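Long-range contact in glycosyl transferase (Staphylococcus aureus, PDB 5U02), which belongs to the TarS family of glycosyl transferases and comprises a linker domain followed by two beta-rich C-terminal domains: residues I134-F146 against F226-Y239. Numbering follows the deposited sequence.
Sequences IAKPKVKMTAFKF and FEVRVGNQRNKYAY
Met-141 and Arg-234 form a single beta bridge on strand 138-146, which pairs in its sheet with strand 150-159, in a beta domain consistent with the E-set clan; it is a compact example of how a loop can join a strand through one bridge. Around that bridge Met-141 N donates to Gln-233 O at 2.9 Å, nearly straight at 166°, Asn-235 N returns a bond to Met-141 O, and Asn-235 ND2 grips Thr-142 O at 2.9 Å. Packing is tight on the inner side: Val-139 CG2 meets Val-228 CG1 at 3.6 Å, while its other branch, CG1, set anti to the backbone N (chi1 178°), reaches Val-230 CG1. Leu-157 of strand 150-159 and Leu-217 of strand 212-221 also touch Val-139. The outer side is looser and wetter. Lys-136 CA and Pro-137 CD lie over one face of Phe-226, the Lys-136 chain carries NZ to Glu-227 O and a water that also accepts from Arg-229 N, and Lys-140 NZ makes a weak bond to Asn-235 OD1. Phe-146 forms a second tight patch, its edge toward the face of Tyr-239 in a T-shaped pair with planes at 78°, and Phe-146 N donates to Tyr-239 OH at 3.2 Å.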
# COMPACT_ATOMS: atom_id res chain seq x y z
N ILE A 134 11.09 5.23 -21.51
CA ILE A 134 9.76 4.74 -21.15
C ILE A 134 8.77 5.87 -21.39
O ILE A 134 8.81 6.90 -20.70
CB ILE A 134 9.70 4.25 -19.70
CG1 ILE A 134 10.83 3.26 -19.43
CG2 ILE A 134 8.35 3.60 -19.44
CD1 ILE A 134 10.60 2.41 -18.19
N ALA A 135 7.88 5.68 -22.36
CA ALA A 135 6.86 6.66 -22.69
C ALA A 135 5.71 6.62 -21.68
O ALA A 135 5.58 5.68 -20.89
CB ALA A 135 6.34 6.42 -24.11
N LYS A 136 4.88 7.66 -21.71
CA LYS A 136 3.78 7.75 -20.78
C LYS A 136 2.74 6.67 -21.08
O LYS A 136 2.43 6.40 -22.24
CB LYS A 136 3.14 9.13 -20.86
CG LYS A 136 2.83 9.76 -19.51
CD LYS A 136 2.67 11.26 -19.62
CE LYS A 136 1.21 11.66 -19.68
NZ LYS A 136 1.03 13.13 -19.50
N PRO A 137 2.20 6.01 -20.06
CA PRO A 137 1.17 5.00 -20.31
C PRO A 137 -0.14 5.63 -20.76
O PRO A 137 -0.50 6.73 -20.34
CB PRO A 137 0.98 4.32 -18.94
CG PRO A 137 1.45 5.33 -17.96
CD PRO A 137 2.60 6.04 -18.64
N LYS A 138 -0.85 4.90 -21.61
CA LYS A 138 -2.22 5.26 -21.95
C LYS A 138 -3.16 4.70 -20.90
O LYS A 138 -3.03 3.54 -20.49
CB LYS A 138 -2.59 4.71 -23.34
CG LYS A 138 -1.77 5.27 -24.48
CD LYS A 138 -2.19 6.69 -24.82
CE LYS A 138 -1.61 7.14 -26.15
NZ LYS A 138 -2.13 8.48 -26.57
N VAL A 139 -4.10 5.53 -20.44
CA VAL A 139 -5.01 5.16 -19.37
C VAL A 139 -6.44 5.30 -19.88
O VAL A 139 -6.78 6.31 -20.50
CB VAL A 139 -4.80 6.01 -18.12
CG1 VAL A 139 -5.81 5.63 -17.04
CG2 VAL A 139 -3.39 5.84 -17.59
N LYS A 140 -7.26 4.29 -19.61
CA LYS A 140 -8.69 4.36 -19.89
C LYS A 140 -9.45 4.11 -18.59
O LYS A 140 -9.15 3.15 -17.87
CB LYS A 140 -9.11 3.36 -20.98
CG LYS A 140 -10.60 3.39 -21.28
CD LYS A 140 -11.09 2.18 -22.06
CE LYS A 140 -12.51 2.43 -22.57
NZ LYS A 140 -12.94 1.47 -23.62
N MET A 141 -10.40 4.98 -18.27
CA MET A 141 -11.23 4.82 -17.08
C MET A 141 -12.33 3.83 -17.42
O MET A 141 -13.34 4.19 -18.04
CB MET A 141 -11.78 6.17 -16.63
CG MET A 141 -12.55 6.13 -15.30
SD MET A 141 -13.22 7.75 -14.86
CE MET A 141 -14.38 8.02 -16.19
N THR A 142 -12.14 2.57 -17.04
CA THR A 142 -13.06 1.51 -17.43
C THR A 142 -14.22 1.31 -16.45
O THR A 142 -15.16 0.59 -16.79
CB THR A 142 -12.30 0.19 -17.61
OG1 THR A 142 -11.29 0.06 -16.60
CG2 THR A 142 -11.65 0.12 -18.99
N ALA A 143 -14.18 1.91 -15.27
CA ALA A 143 -15.33 1.91 -14.37
C ALA A 143 -15.31 3.17 -13.52
O ALA A 143 -14.24 3.69 -13.19
CB ALA A 143 -15.37 0.67 -13.47
N PHE A 144 -16.50 3.65 -13.16
CA PHE A 144 -16.62 4.75 -12.21
C PHE A 144 -18.00 4.69 -11.56
O PHE A 144 -18.99 5.04 -12.20
CB PHE A 144 -16.40 6.10 -12.90
CG PHE A 144 -16.34 7.26 -11.94
CD1 PHE A 144 -17.50 7.86 -11.47
CD2 PHE A 144 -15.12 7.75 -11.51
CE1 PHE A 144 -17.44 8.93 -10.59
CE2 PHE A 144 -15.05 8.82 -10.63
CZ PHE A 144 -16.21 9.42 -10.16
N LYS A 145 -18.05 4.26 -10.30
CA LYS A 145 -19.27 4.24 -9.50
C LYS A 145 -19.04 5.02 -8.21
O LYS A 145 -17.92 5.10 -7.71
CB LYS A 145 -19.71 2.81 -9.16
CG LYS A 145 -19.67 1.83 -10.32
CD LYS A 145 -20.76 2.12 -11.35
CE LYS A 145 -20.95 0.92 -12.27
NZ LYS A 145 -21.86 1.22 -13.41
N PHE A 146 -20.12 5.57 -7.66
CA PHE A 146 -19.99 6.33 -6.42
C PHE A 146 -21.34 6.45 -5.74
O PHE A 146 -22.40 6.26 -6.36
CB PHE A 146 -19.37 7.71 -6.67
CG PHE A 146 -20.29 8.71 -7.32
CD1 PHE A 146 -20.72 8.53 -8.63
CD2 PHE A 146 -20.70 9.84 -6.64
CE1 PHE A 146 -21.56 9.46 -9.23
CE2 PHE A 146 -21.53 10.77 -7.24
CZ PHE A 146 -21.96 10.57 -8.54
N PHE A 226 5.36 9.54 -13.70
CA PHE A 226 4.44 9.99 -14.73
C PHE A 226 3.17 10.50 -14.08
O PHE A 226 2.64 9.89 -13.15
CB PHE A 226 4.10 8.86 -15.71
CG PHE A 226 5.26 8.38 -16.52
CD1 PHE A 226 5.82 9.19 -17.50
CD2 PHE A 226 5.80 7.12 -16.31
CE1 PHE A 226 6.89 8.75 -18.25
CE2 PHE A 226 6.88 6.68 -17.06
CZ PHE A 226 7.42 7.50 -18.03
N GLU A 227 2.69 11.65 -14.56
CA GLU A 227 1.41 12.21 -14.14
C GLU A 227 0.48 12.11 -15.33
O GLU A 227 0.65 12.83 -16.32
CB GLU A 227 1.58 13.66 -13.67
CG GLU A 227 0.62 14.09 -12.58
CD GLU A 227 0.61 15.60 -12.38
OE1 GLU A 227 -0.03 16.08 -11.42
OE2 GLU A 227 1.25 16.31 -13.19
N VAL A 228 -0.49 11.20 -15.27
CA VAL A 228 -1.40 10.97 -16.38
C VAL A 228 -2.77 11.49 -16.00
O VAL A 228 -3.41 10.96 -15.07
CB VAL A 228 -1.46 9.48 -16.78
CG1 VAL A 228 -2.45 9.30 -17.94
CG2 VAL A 228 -0.08 8.98 -17.16
N ARG A 229 -3.23 12.53 -16.70
CA ARG A 229 -4.58 13.05 -16.51
C ARG A 229 -5.58 12.08 -17.13
O ARG A 229 -5.37 11.60 -18.25
CB ARG A 229 -4.70 14.44 -17.13
CG ARG A 229 -6.05 15.12 -16.94
CD ARG A 229 -6.03 15.96 -15.68
NE ARG A 229 -7.19 16.82 -15.54
CZ ARG A 229 -8.37 16.41 -15.09
NH1 ARG A 229 -8.56 15.14 -14.76
NH2 ARG A 229 -9.39 17.27 -14.98
N VAL A 230 -6.64 11.75 -16.39
CA VAL A 230 -7.51 10.65 -16.79
C VAL A 230 -8.93 11.16 -17.03
O VAL A 230 -9.36 12.18 -16.49
CB VAL A 230 -7.52 9.52 -15.73
CG1 VAL A 230 -6.11 8.99 -15.51
CG2 VAL A 230 -8.13 10.00 -14.44
N GLY A 231 -9.65 10.41 -17.87
CA GLY A 231 -11.05 10.68 -18.11
C GLY A 231 -11.42 10.76 -19.58
O GLY A 231 -12.52 10.35 -19.96
N ASN A 232 -10.51 11.29 -20.41
CA ASN A 232 -10.84 11.51 -21.82
C ASN A 232 -10.99 10.21 -22.59
O ASN A 232 -11.68 10.18 -23.61
CB ASN A 232 -9.80 12.43 -22.47
CG ASN A 232 -8.42 11.78 -22.57
OD1 ASN A 232 -8.06 11.25 -23.62
ND2 ASN A 232 -7.65 11.84 -21.49
N GLN A 233 -10.35 9.13 -22.13
CA GLN A 233 -10.62 7.78 -22.61
C GLN A 233 -11.35 7.05 -21.49
O GLN A 233 -10.84 6.96 -20.37
CB GLN A 233 -9.34 7.05 -23.00
CG GLN A 233 -8.56 7.71 -24.13
CD GLN A 233 -9.43 7.94 -25.36
OE1 GLN A 233 -10.13 7.04 -25.81
NE2 GLN A 233 -9.38 9.16 -25.89
N ARG A 234 -12.55 6.55 -21.79
CA ARG A 234 -13.36 5.95 -20.74
C ARG A 234 -14.47 5.13 -21.36
O ARG A 234 -14.85 5.33 -22.52
CB ARG A 234 -13.96 7.03 -19.83
CG ARG A 234 -14.90 7.98 -20.56
CD ARG A 234 -15.53 8.97 -19.59
NE ARG A 234 -16.42 9.91 -20.26
CZ ARG A 234 -16.03 11.10 -20.72
NH1 ARG A 234 -14.77 11.50 -20.59
NH2 ARG A 234 -16.92 11.90 -21.31
N ASN A 235 -14.99 4.19 -20.57
CA ASN A 235 -16.29 3.63 -20.87
C ASN A 235 -17.36 4.69 -20.60
O ASN A 235 -17.12 5.68 -19.91
CB ASN A 235 -16.56 2.37 -20.04
CG ASN A 235 -15.81 1.16 -20.56
OD1 ASN A 235 -15.56 1.04 -21.76
ND2 ASN A 235 -15.44 0.26 -19.65
N LYS A 236 -18.55 4.46 -21.15
CA LYS A 236 -19.62 5.43 -21.02
C LYS A 236 -19.92 5.70 -19.55
O LYS A 236 -20.13 4.78 -18.76
CB LYS A 236 -20.88 4.93 -21.74
CG LYS A 236 -21.94 6.00 -21.95
CD LYS A 236 -23.20 5.41 -22.56
CE LYS A 236 -24.21 6.50 -22.92
NZ LYS A 236 -25.42 5.94 -23.61
N TYR A 237 -19.91 6.99 -19.18
CA TYR A 237 -20.21 7.39 -17.81
C TYR A 237 -21.62 6.94 -17.43
O TYR A 237 -22.57 7.14 -18.19
CB TYR A 237 -20.07 8.90 -17.68
CG TYR A 237 -20.24 9.45 -16.27
CD1 TYR A 237 -19.36 9.10 -15.25
CD2 TYR A 237 -21.25 10.36 -15.98
CE1 TYR A 237 -19.50 9.62 -13.98
CE2 TYR A 237 -21.39 10.89 -14.71
CZ TYR A 237 -20.52 10.51 -13.72
OH TYR A 237 -20.67 11.04 -12.46
N ALA A 238 -21.73 6.31 -16.26
CA ALA A 238 -22.93 5.54 -15.93
C ALA A 238 -24.07 6.39 -15.37
O ALA A 238 -25.16 5.86 -15.16
CB ALA A 238 -22.58 4.44 -14.93
N TYR A 239 -23.85 7.68 -15.13
CA TYR A 239 -24.86 8.54 -14.53
C TYR A 239 -25.19 9.71 -15.46
O TYR A 239 -24.39 10.10 -16.31
CB TYR A 239 -24.40 9.08 -13.18
CG TYR A 239 -23.90 8.02 -12.23
CD1 TYR A 239 -24.78 7.33 -11.40
CD2 TYR A 239 -22.55 7.69 -12.18
CE1 TYR A 239 -24.32 6.35 -10.54
CE2 TYR A 239 -22.09 6.71 -11.32
CZ TYR A 239 -22.98 6.05 -10.50
OH TYR A 239 -22.52 5.07 -9.65
O HOH W 1 -1.64 13.41 -19.22
O HOH W 2 -8.59 8.57 -19.52
O HOH W 3 -5.95 9.51 -20.10
O HOH W 4 -19.24 5.47 -15.10
O HOH W 5 -24.35 4.09 -7.65